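TqaL (Neurospora crassa, PDB 7EEH) belongs to the 2OG-Fe dioxygenase family of the cupin clan and holds an iron(III) ion at a site made by two histidines and one aspartate. Local coordinates at residues E181-D186 against E250-L255; D189-T194 against L244-T249. The protein carries 1 engineered substitution. One frame throughout, in Å; residues are numbered along the deposited sequence.

Contact 1 of 2, residues E181-D186 against E250-L255; sequences EGVHTD and ENKHSL. With FE (Fe (III) ion), chain H.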
ATOM      1  N   GLU B 181       8.515  -4.191 -42.099  1.00 57.88           N
ATOM      2  CA  GLU B 181       9.681  -4.805 -41.476  1.00 50.70           C
ATOM      3  C   GLU B 181       9.329  -6.135 -40.817  1.00 48.12           C
ATOM      4  O   GLU B 181       8.275  -6.280 -40.188  1.00 48.99           O
ATOM      5  CB  GLU B 181      10.281  -3.854 -40.439  1.00 46.96           C
ATOM      6  CG  GLU B 181      11.769  -4.068 -40.217  1.00 48.84           C
ATOM      7  CD  GLU B 181      12.331  -3.248 -39.067  1.00 47.28           C
ATOM      8  OE1 GLU B 181      11.564  -2.508 -38.398  1.00 46.42           O
ATOM      9  OE2 GLU B 181      13.557  -3.334 -38.850  1.00 48.14           O
ATOM     10  N   GLY B 182      10.227  -7.106 -40.956  1.00 42.94           N
ATOM     11  CA  GLY B 182      10.053  -8.420 -40.372  1.00 43.22           C
ATOM     12  C   GLY B 182      10.661  -8.525 -38.987  1.00 38.58           C
ATOM     13  O   GLY B 182      10.881  -7.528 -38.295  1.00 36.05           O
ATOM     14  N   VAL B 183      10.926  -9.768 -38.580  1.00 36.55           N
ATOM     15  CA  VAL B 183      11.609 -10.041 -37.319  1.00 33.90           C
ATOM     16  C   VAL B 183      12.927  -9.284 -37.260  1.00 33.54           C
ATOM     17  O   VAL B 183      13.745  -9.381 -38.178  1.00 31.02           O
ATOM     18  CB  VAL B 183      11.828 -11.557 -37.177  1.00 32.51           C
ATOM     19  CG1 VAL B 183      12.489 -11.886 -35.854  1.00 28.97           C
ATOM     20  CG2 VAL B 183      10.490 -12.276 -37.316  1.00 34.20           C
ATOM     21  N   HIS B 184      13.156  -8.559 -36.162  1.00 29.98           N
ATOM     22  CA  HIS B 184      14.349  -7.721 -36.054  1.00 30.67           C
ATOM     23  C   HIS B 184      14.672  -7.422 -34.590  1.00 30.15           C
ATOM     24  O   HIS B 184      13.868  -7.677 -33.688  1.00 28.67           O
ATOM     25  CB  HIS B 184      14.153  -6.412 -36.828  1.00 29.26           C
ATOM     26  CG  HIS B 184      13.104  -5.525 -36.237  1.00 28.85           C
ATOM     27  ND1 HIS B 184      11.757  -5.734 -36.439  1.00 31.84           N
ATOM     28  CD2 HIS B 184      13.200  -4.441 -35.433  1.00 27.27           C
ATOM     29  CE1 HIS B 184      11.068  -4.811 -35.796  1.00 29.46           C
ATOM     30  NE2 HIS B 184      11.919  -4.008 -35.180  1.00 25.93           N
ATOM     31  N   THR B 185      15.882  -6.900 -34.369  1.00 28.63           N
ATOM     32  CA  THR B 185      16.208  -6.074 -33.214  1.00 25.86           C
ATOM     33  C   THR B 185      16.402  -4.633 -33.677  1.00 28.42           C
ATOM     34  O   THR B 185      16.719  -4.373 -34.839  1.00 28.05           O
ATOM     35  CB  THR B 185      17.474  -6.545 -32.487  1.00 25.54           C
ATOM     36  OG1 THR B 185      18.628  -6.180 -33.252  1.00 34.92           O
ATOM     37  CG2 THR B 185      17.450  -8.065 -32.294  1.00 28.49           C
ATOM     38  N   ASP B 186      16.221  -3.700 -32.749  1.00 23.34           N
ATOM     39  CA  ASP B 186      16.362  -2.277 -33.030  1.00 21.90           C
ATOM     40  C   ASP B 186      17.802  -1.790 -32.940  1.00 23.09           C
ATOM     41  O   ASP B 186      18.051  -0.603 -33.176  1.00 22.54           O
ATOM     42  CB  ASP B 186      15.515  -1.457 -32.052  1.00 21.33           C
ATOM     43  CG  ASP B 186      14.043  -1.815 -32.093  1.00 23.62           C
ATOM     44  OD1 ASP B 186      13.538  -2.241 -33.152  1.00 22.95           O
ATOM     45  OD2 ASP B 186      13.387  -1.643 -31.043  1.00 25.97           O
ATOM     46  N   GLU B 250      18.380  -9.251 -26.332  1.00 24.00           N
ATOM     47  CA  GLU B 250      18.092 -10.630 -25.956  1.00 29.41           C
ATOM     48  C   GLU B 250      16.754 -11.121 -26.474  1.00 28.95           C
ATOM     49  O   GLU B 250      16.401 -12.279 -26.228  1.00 35.22           O
ATOM     50  CB  GLU B 250      18.155 -10.789 -24.428  1.00 28.24           C
ATOM     51  CG  GLU B 250      19.492 -10.367 -23.865  1.00 27.14           C
ATOM     52  CD  GLU B 250      19.470 -10.224 -22.367  1.00 26.87           C
ATOM     53  OE1 GLU B 250      18.597 -10.857 -21.734  1.00 26.92           O
ATOM     54  OE2 GLU B 250      20.306  -9.458 -21.839  1.00 28.11           O
ATOM     55  N   ASN B 251      16.008 -10.271 -27.182  1.00 27.27           N
ATOM     56  CA  ASN B 251      14.741 -10.594 -27.825  1.00 30.82           C
ATOM     57  C   ASN B 251      14.785 -10.081 -29.250  1.00 26.92           C
ATOM     58  O   ASN B 251      15.512  -9.134 -29.552  1.00 29.00           O
ATOM     59  CB  ASN B 251      13.529  -9.921 -27.173  1.00 32.81           C
ATOM     60  CG  ASN B 251      13.379 -10.252 -25.722  1.00 34.57           C
ATOM     61  OD1 ASN B 251      12.781 -11.267 -25.376  1.00 36.99           O
ATOM     62  ND2 ASN B 251      13.895  -9.381 -24.851  1.00 24.89           N
ATOM     63  N   LYS B 252      14.113 -10.785 -30.147  1.00 26.91           N
ATOM     64  CA  LYS B 252      13.779 -10.229 -31.445  1.00 27.80           C
ATOM     65  C   LYS B 252      12.304  -9.897 -31.369  1.00 27.38           C
ATOM     66  O   LYS B 252      11.592 -10.423 -30.504  1.00 26.15           O
ATOM     67  CB  LYS B 252      14.071 -11.200 -32.606  1.00 25.25           C
ATOM     68  CG  LYS B 252      15.531 -11.370 -32.960  1.00 28.65           C
ATOM     69  CD  LYS B 252      15.810 -12.466 -33.985  1.00 34.48           C
ATOM     70  CE  LYS B 252      17.323 -12.696 -34.152  1.00 39.46           C
ATOM     71  NZ  LYS B 252      17.665 -13.887 -34.998  1.00 38.03           N
ATOM     72  N   HIS B 253      11.841  -9.005 -32.244  1.00 21.71           N
ATOM     73  CA  HIS B 253      10.428  -8.671 -32.203  1.00 22.91           C
ATOM     74  C   HIS B 253       9.925  -8.350 -33.603  1.00 27.79           C
ATOM     75  O   HIS B 253      10.696  -8.178 -34.545  1.00 28.55           O
ATOM     76  CB  HIS B 253      10.149  -7.515 -31.231  1.00 22.30           C
ATOM     77  CG  HIS B 253      10.884  -6.256 -31.554  1.00 25.40           C
ATOM     78  ND1 HIS B 253      12.199  -6.039 -31.186  1.00 25.65           N
ATOM     79  CD2 HIS B 253      10.484  -5.135 -32.204  1.00 25.68           C
ATOM     80  CE1 HIS B 253      12.572  -4.840 -31.593  1.00 26.31           C
ATOM     81  NE2 HIS B 253      11.553  -4.274 -32.219  1.00 26.08           N
ATOM     82  N   SER B 254       8.604  -8.301 -33.724  1.00 24.56           N
ATOM     83  CA  SER B 254       7.940  -7.988 -34.978  1.00 30.62           C
ATOM     84  C   SER B 254       6.567  -7.422 -34.651  1.00 29.27           C
ATOM     85  O   SER B 254       6.001  -7.708 -33.592  1.00 28.79           O
ATOM     86  CB  SER B 254       7.840  -9.222 -35.886  1.00 32.12           C
ATOM     87  OG  SER B 254       6.969 -10.198 -35.345  1.00 31.76           O
ATOM     88  N   LEU B 255       6.045  -6.596 -35.556  1.00 27.18           N
ATOM     89  CA  LEU B 255       4.779  -5.908 -35.353  1.00 31.28           C
ATOM     90  C   LEU B 255       3.862  -6.193 -36.532  1.00 36.27           C
ATOM     91  O   LEU B 255       4.295  -6.166 -37.687  1.00 39.07           O
ATOM     92  CB  LEU B 255       5.004  -4.387 -35.185  1.00 30.31           C
ATOM     93  CG  LEU B 255       3.813  -3.430 -34.978  1.00 33.68           C
ATOM     94  CD1 LEU B 255       3.009  -3.734 -33.703  1.00 28.62           C
ATOM     95  CD2 LEU B 255       4.265  -1.961 -34.987  1.00 31.02           C
TER
HETATM   96 FE    FE H 402      11.553  -2.602 -33.560  1.00 24.32          FE
HETATM   97  O   HOH W   1       8.331  -5.560 -37.355  1.00 36.97           O
HETATM   98  O   HOH W   2      11.838  -1.040 -35.194  1.00 27.33           O
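His-184 and His-253 form a single antiparallel, hydrogen-bonded beta bridge that joins the loop ahead of strand 190-199 to strand 252-255, and both rings reach from it to one iron. Two backbone bonds make the bridge, His-253 N to His-184 O (2.8 Å) and His-184 N to His-253 O (3.0 Å). The pairing sends both side chains off the same side; CG between the backbone N and the carbonyl carbon (chi1 67° and 59°) then swings each ring in toward the other and the iron. Their planes are 61° apart, and the two NE2 atoms converge on the metal. Asp-186 adds OD1, 2.1 Å from the iron, and meets the edge of the His-253 ring with its carboxylate turned steeply across it, while OD2 is hydrogen-bonded to Thr-191 OG1. The three ligands form the facial triad of two histidines and one carboxylate; a water, 2.3 Å from the iron, and two atoms from outside the segments complete six ligands. The His-184 ring is also fixed in rotation, since ND1 donates to Gly-182 O at 2.7 Å, almost in the ring plane. Glu-181 OE1 lies over one face of this ring. Away from the metal, Val-183 CG1 rests on Lys-252 CB (3.7 Å). Strand 252-255 also pairs with strand 209-213, while Asp-186 packs on Phe-275 of strand 267-277.

Contact 2 of 2, residues D189-T194 against L244-T249; sequences DHTMTT and LLLVDT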
ATOM      1  N   ASP B 189      19.868  -1.142 -26.570  1.00 18.42           N
ATOM      2  CA  ASP B 189      19.848  -1.968 -25.367  1.00 21.17           C
ATOM      3  C   ASP B 189      18.440  -2.204 -24.832  1.00 20.72           C
ATOM      4  O   ASP B 189      18.095  -3.341 -24.513  1.00 19.66           O
ATOM      5  CB  ASP B 189      20.717  -1.339 -24.265  1.00 19.92           C
ATOM      6  CG  ASP B 189      22.205  -1.347 -24.617  1.00 27.09           C
ATOM      7  OD1 ASP B 189      22.719  -2.430 -24.975  1.00 21.46           O
ATOM      8  OD2 ASP B 189      22.843  -0.272 -24.546  1.00 22.34           O
ATOM      9  N   HIS B 190      17.633  -1.146 -24.701  1.00 18.86           N
ATOM     10  CA  HIS B 190      16.270  -1.245 -24.184  1.00 21.15           C
ATOM     11  C   HIS B 190      15.346  -0.452 -25.092  1.00 19.02           C
ATOM     12  O   HIS B 190      15.653   0.693 -25.436  1.00 18.82           O
ATOM     13  CB  HIS B 190      16.145  -0.685 -22.756  1.00 20.31           C
ATOM     14  CG  HIS B 190      17.087  -1.300 -21.774  1.00 18.13           C
ATOM     15  ND1 HIS B 190      16.831  -2.504 -21.151  1.00 18.74           N
ATOM     16  CD2 HIS B 190      18.274  -0.867 -21.288  1.00 21.54           C
ATOM     17  CE1 HIS B 190      17.828  -2.794 -20.334  1.00 18.89           C
ATOM     18  NE2 HIS B 190      18.720  -1.817 -20.402  1.00 20.82           N
ATOM     19  N   THR B 191      14.213  -1.043 -25.454  1.00 18.67           N
ATOM     20  CA  THR B 191      13.207  -0.379 -26.269  1.00 17.36           C
ATOM     21  C   THR B 191      11.895  -0.335 -25.495  1.00 20.75           C
ATOM     22  O   THR B 191      11.476  -1.344 -24.919  1.00 18.48           O
ATOM     23  CB  THR B 191      12.969  -1.098 -27.614  1.00 20.98           C
ATOM     24  OG1 THR B 191      14.171  -1.116 -28.393  1.00 20.76           O
ATOM     25  CG2 THR B 191      11.855  -0.366 -28.421  1.00 19.60           C
HETATM   26  N   MSE B 192      11.258   0.839 -25.474  1.00 18.47           N
HETATM   27  CA  MSE B 192       9.977   1.033 -24.793  1.00 17.37           C
HETATM   28  C   MSE B 192       8.997   1.647 -25.795  1.00 16.68           C
HETATM   29  O   MSE B 192       9.327   2.631 -26.486  1.00 18.10           O
HETATM   30  CB  MSE B 192      10.127   1.943 -23.554  1.00 14.48           C
HETATM   31  CG  MSE B 192       8.829   2.144 -22.765  1.00 19.48           C
HETATM   32 SE   MSE B 192       9.119   2.662 -20.927  1.00 22.40          SE
HETATM   33  CE  MSE B 192       8.899   4.642 -20.993  1.00 21.42           C
ATOM     34  N   THR B 193       7.809   1.060 -25.900  1.00 16.95           N
ATOM     35  CA  THR B 193       6.759   1.540 -26.793  1.00 17.48           C
ATOM     36  C   THR B 193       5.505   1.780 -25.972  1.00 19.12           C
ATOM     37  O   THR B 193       4.974   0.850 -25.353  1.00 19.40           O
ATOM     38  CB  THR B 193       6.480   0.539 -27.908  1.00 19.29           C
ATOM     39  OG1 THR B 193       6.051  -0.702 -27.332  1.00 22.66           O
ATOM     40  CG2 THR B 193       7.751   0.293 -28.705  1.00 20.37           C
ATOM     41  N   THR B 194       5.036   3.021 -25.971  1.00 18.53           N
ATOM     42  CA  THR B 194       3.931   3.456 -25.136  1.00 17.72           C
ATOM     43  C   THR B 194       2.839   3.993 -26.049  1.00 19.28           C
ATOM     44  O   THR B 194       3.112   4.800 -26.938  1.00 16.12           O
ATOM     45  CB  THR B 194       4.401   4.519 -24.144  1.00 18.04           C
ATOM     46  OG1 THR B 194       5.291   3.913 -23.191  1.00 19.19           O
ATOM     47  CG2 THR B 194       3.232   5.164 -23.407  1.00 16.36           C
ATOM     48  N   LEU B 244       5.047  -1.404 -23.383  1.00 16.18           N
ATOM     49  CA  LEU B 244       5.916  -2.569 -23.519  1.00 17.37           C
ATOM     50  C   LEU B 244       7.362  -2.114 -23.398  1.00 17.93           C
ATOM     51  O   LEU B 244       7.765  -1.165 -24.076  1.00 19.29           O
ATOM     52  CB  LEU B 244       5.705  -3.247 -24.876  1.00 17.96           C
ATOM     53  CG  LEU B 244       6.704  -4.358 -25.190  1.00 22.36           C
ATOM     54  CD1 LEU B 244       6.447  -5.569 -24.292  1.00 17.25           C
ATOM     55  CD2 LEU B 244       6.672  -4.734 -26.680  1.00 19.13           C
ATOM     56  N   LEU B 245       8.137  -2.782 -22.544  1.00 17.49           N
ATOM     57  CA  LEU B 245       9.570  -2.547 -22.425  1.00 18.02           C
ATOM     58  C   LEU B 245      10.295  -3.873 -22.645  1.00 19.86           C
ATOM     59  O   LEU B 245       9.898  -4.892 -22.081  1.00 19.26           O
ATOM     60  CB  LEU B 245       9.903  -1.972 -21.041  1.00 16.15           C
ATOM     61  CG  LEU B 245      11.367  -1.766 -20.638  1.00 16.65           C
ATOM     62  CD1 LEU B 245      11.971  -0.646 -21.462  1.00 15.55           C
ATOM     63  CD2 LEU B 245      11.425  -1.413 -19.163  1.00 13.88           C
ATOM     64  N   LEU B 246      11.349  -3.876 -23.461  1.00 17.82           N
ATOM     65  CA  LEU B 246      12.030  -5.126 -23.792  1.00 19.57           C
ATOM     66  C   LEU B 246      13.533  -4.909 -23.880  1.00 19.78           C
ATOM     67  O   LEU B 246      13.998  -3.840 -24.279  1.00 18.30           O
ATOM     68  CB  LEU B 246      11.515  -5.734 -25.106  1.00 19.98           C
ATOM     69  CG  LEU B 246      11.599  -4.948 -26.420  1.00 22.84           C
ATOM     70  CD1 LEU B 246      12.954  -5.109 -27.108  1.00 20.03           C
ATOM     71  CD2 LEU B 246      10.487  -5.405 -27.346  1.00 23.10           C
ATOM     72  N   VAL B 247      14.287  -5.943 -23.511  1.00 18.98           N
ATOM     73  CA  VAL B 247      15.743  -5.940 -23.658  1.00 20.60           C
ATOM     74  C   VAL B 247      16.045  -6.256 -25.118  1.00 21.29           C
ATOM     75  O   VAL B 247      15.785  -7.364 -25.587  1.00 22.47           O
ATOM     76  CB  VAL B 247      16.410  -6.948 -22.719  1.00 20.04           C
ATOM     77  CG1 VAL B 247      17.948  -7.003 -22.971  1.00 18.23           C
ATOM     78  CG2 VAL B 247      16.096  -6.591 -21.269  1.00 18.11           C
ATOM     79  N   ASP B 248      16.563  -5.267 -25.852  1.00 20.43           N
ATOM     80  CA  ASP B 248      16.593  -5.363 -27.311  1.00 21.99           C
ATOM     81  C   ASP B 248      17.676  -6.314 -27.810  1.00 23.03           C
ATOM     82  O   ASP B 248      17.597  -6.790 -28.951  1.00 22.23           O
ATOM     83  CB  ASP B 248      16.803  -3.970 -27.914  1.00 21.74           C
ATOM     84  CG  ASP B 248      16.754  -3.973 -29.443  1.00 23.30           C
ATOM     85  OD1 ASP B 248      15.747  -4.438 -30.015  1.00 22.90           O
ATOM     86  OD2 ASP B 248      17.734  -3.511 -30.062  1.00 24.30           O
ATOM     87  N   THR B 249      18.678  -6.595 -26.978  1.00 26.26           N
ATOM     88  CA  THR B 249      19.772  -7.488 -27.318  1.00 22.89           C
ATOM     89  C   THR B 249      19.461  -8.952 -27.040  1.00 28.57           C
ATOM     90  O   THR B 249      20.216  -9.824 -27.480  1.00 27.18           O
ATOM     91  CB  THR B 249      21.026  -7.092 -26.537  1.00 24.90           C
ATOM     92  OG1 THR B 249      20.677  -6.919 -25.161  1.00 24.21           O
ATOM     93  CG2 THR B 249      21.599  -5.786 -27.060  1.00 21.05           C
TER
HETATM   94  O   HOH W   3      21.929  -4.663 -23.871  1.00 23.73           O
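Residues 244-247 pair with 190-194 as neighbouring antiparallel strands in the large sheet of a cupin-type double-stranded beta-helix. Their axes run 4.8 Å apart at 167°, and at the far edge of strand 190-194 strand 267-277 continues the sheet, with a classic beta bulge where Asp-189 and His-190 both face Thr-276.

Leu-244 begins the register as a hydrogen-bonded partner of Thr-193: Thr-193 N gives to Leu-244 O at 2.9 Å and Leu-244 N gives to Thr-193 O. On one face of the sheet, that of Leu-244 and Leu-246, Thr-193 OG1 lies 3.6 Å from Leu-244 CB, the two side chains side by side. Leu-245, in a non-hydrogen-bonded pair with Met-192 (a selenomethionine), turns to the other face, where helix 128-141 covers both. Its CG is anti to the backbone N (chi1 174°), and this brings CD1 to 3.8 Å from Met-192 CB. Leu-246 and Thr-191 form the next hydrogen-bonded pair, exchanging two backbone bonds; Leu-246 CD1 touches Thr-191 CB on the Leu-244 face. Val-247 returns to the helix-covered face, where its side chain and that of His-190 run side by side, CG2 nearest to ND1 of His-190, which is hydrogen-bonded to Tyr-28 OH.

At Asp-248 the strand has ended, yet its N still donates to Asp-189 O (2.8 Å), approaching from 47° out of the carbonyl plane. The Asp-248 carboxylate forms a salt bridge with Arg-149 and accepts from Val-188 N. Thr-249 closes the contact through a water: Asp-189 OD1, also hydrogen-bonded to Tyr-154 OH, accepts from this water at 2.6 Å, and the water accepts from Thr-249 OG1 at 2.9 Å.

The centres of contacts 1 and 2 lie about 11 Å apart, and the chain passes through them in the order 181-186, 189-194, 244-249, 250-255, so the inner pair is enclosed by the outer one. Contact 2 belongs to the large sheet; contact 1 ties a loop to the smaller three-stranded sheet, which strand 252-255 enters directly after strand 243-247. Two polar links join them: Asp-186 OD2 meets Thr-191 OG1 at 2.8 Å, and Asp-186 N meets Asp-248 OD1 at 2.9 Å, both probable hydrogen bonds. Thr-191 of the large sheet and Asp-248 just past its strand end thus probably act as second-shell residues that orient the aspartate ligand.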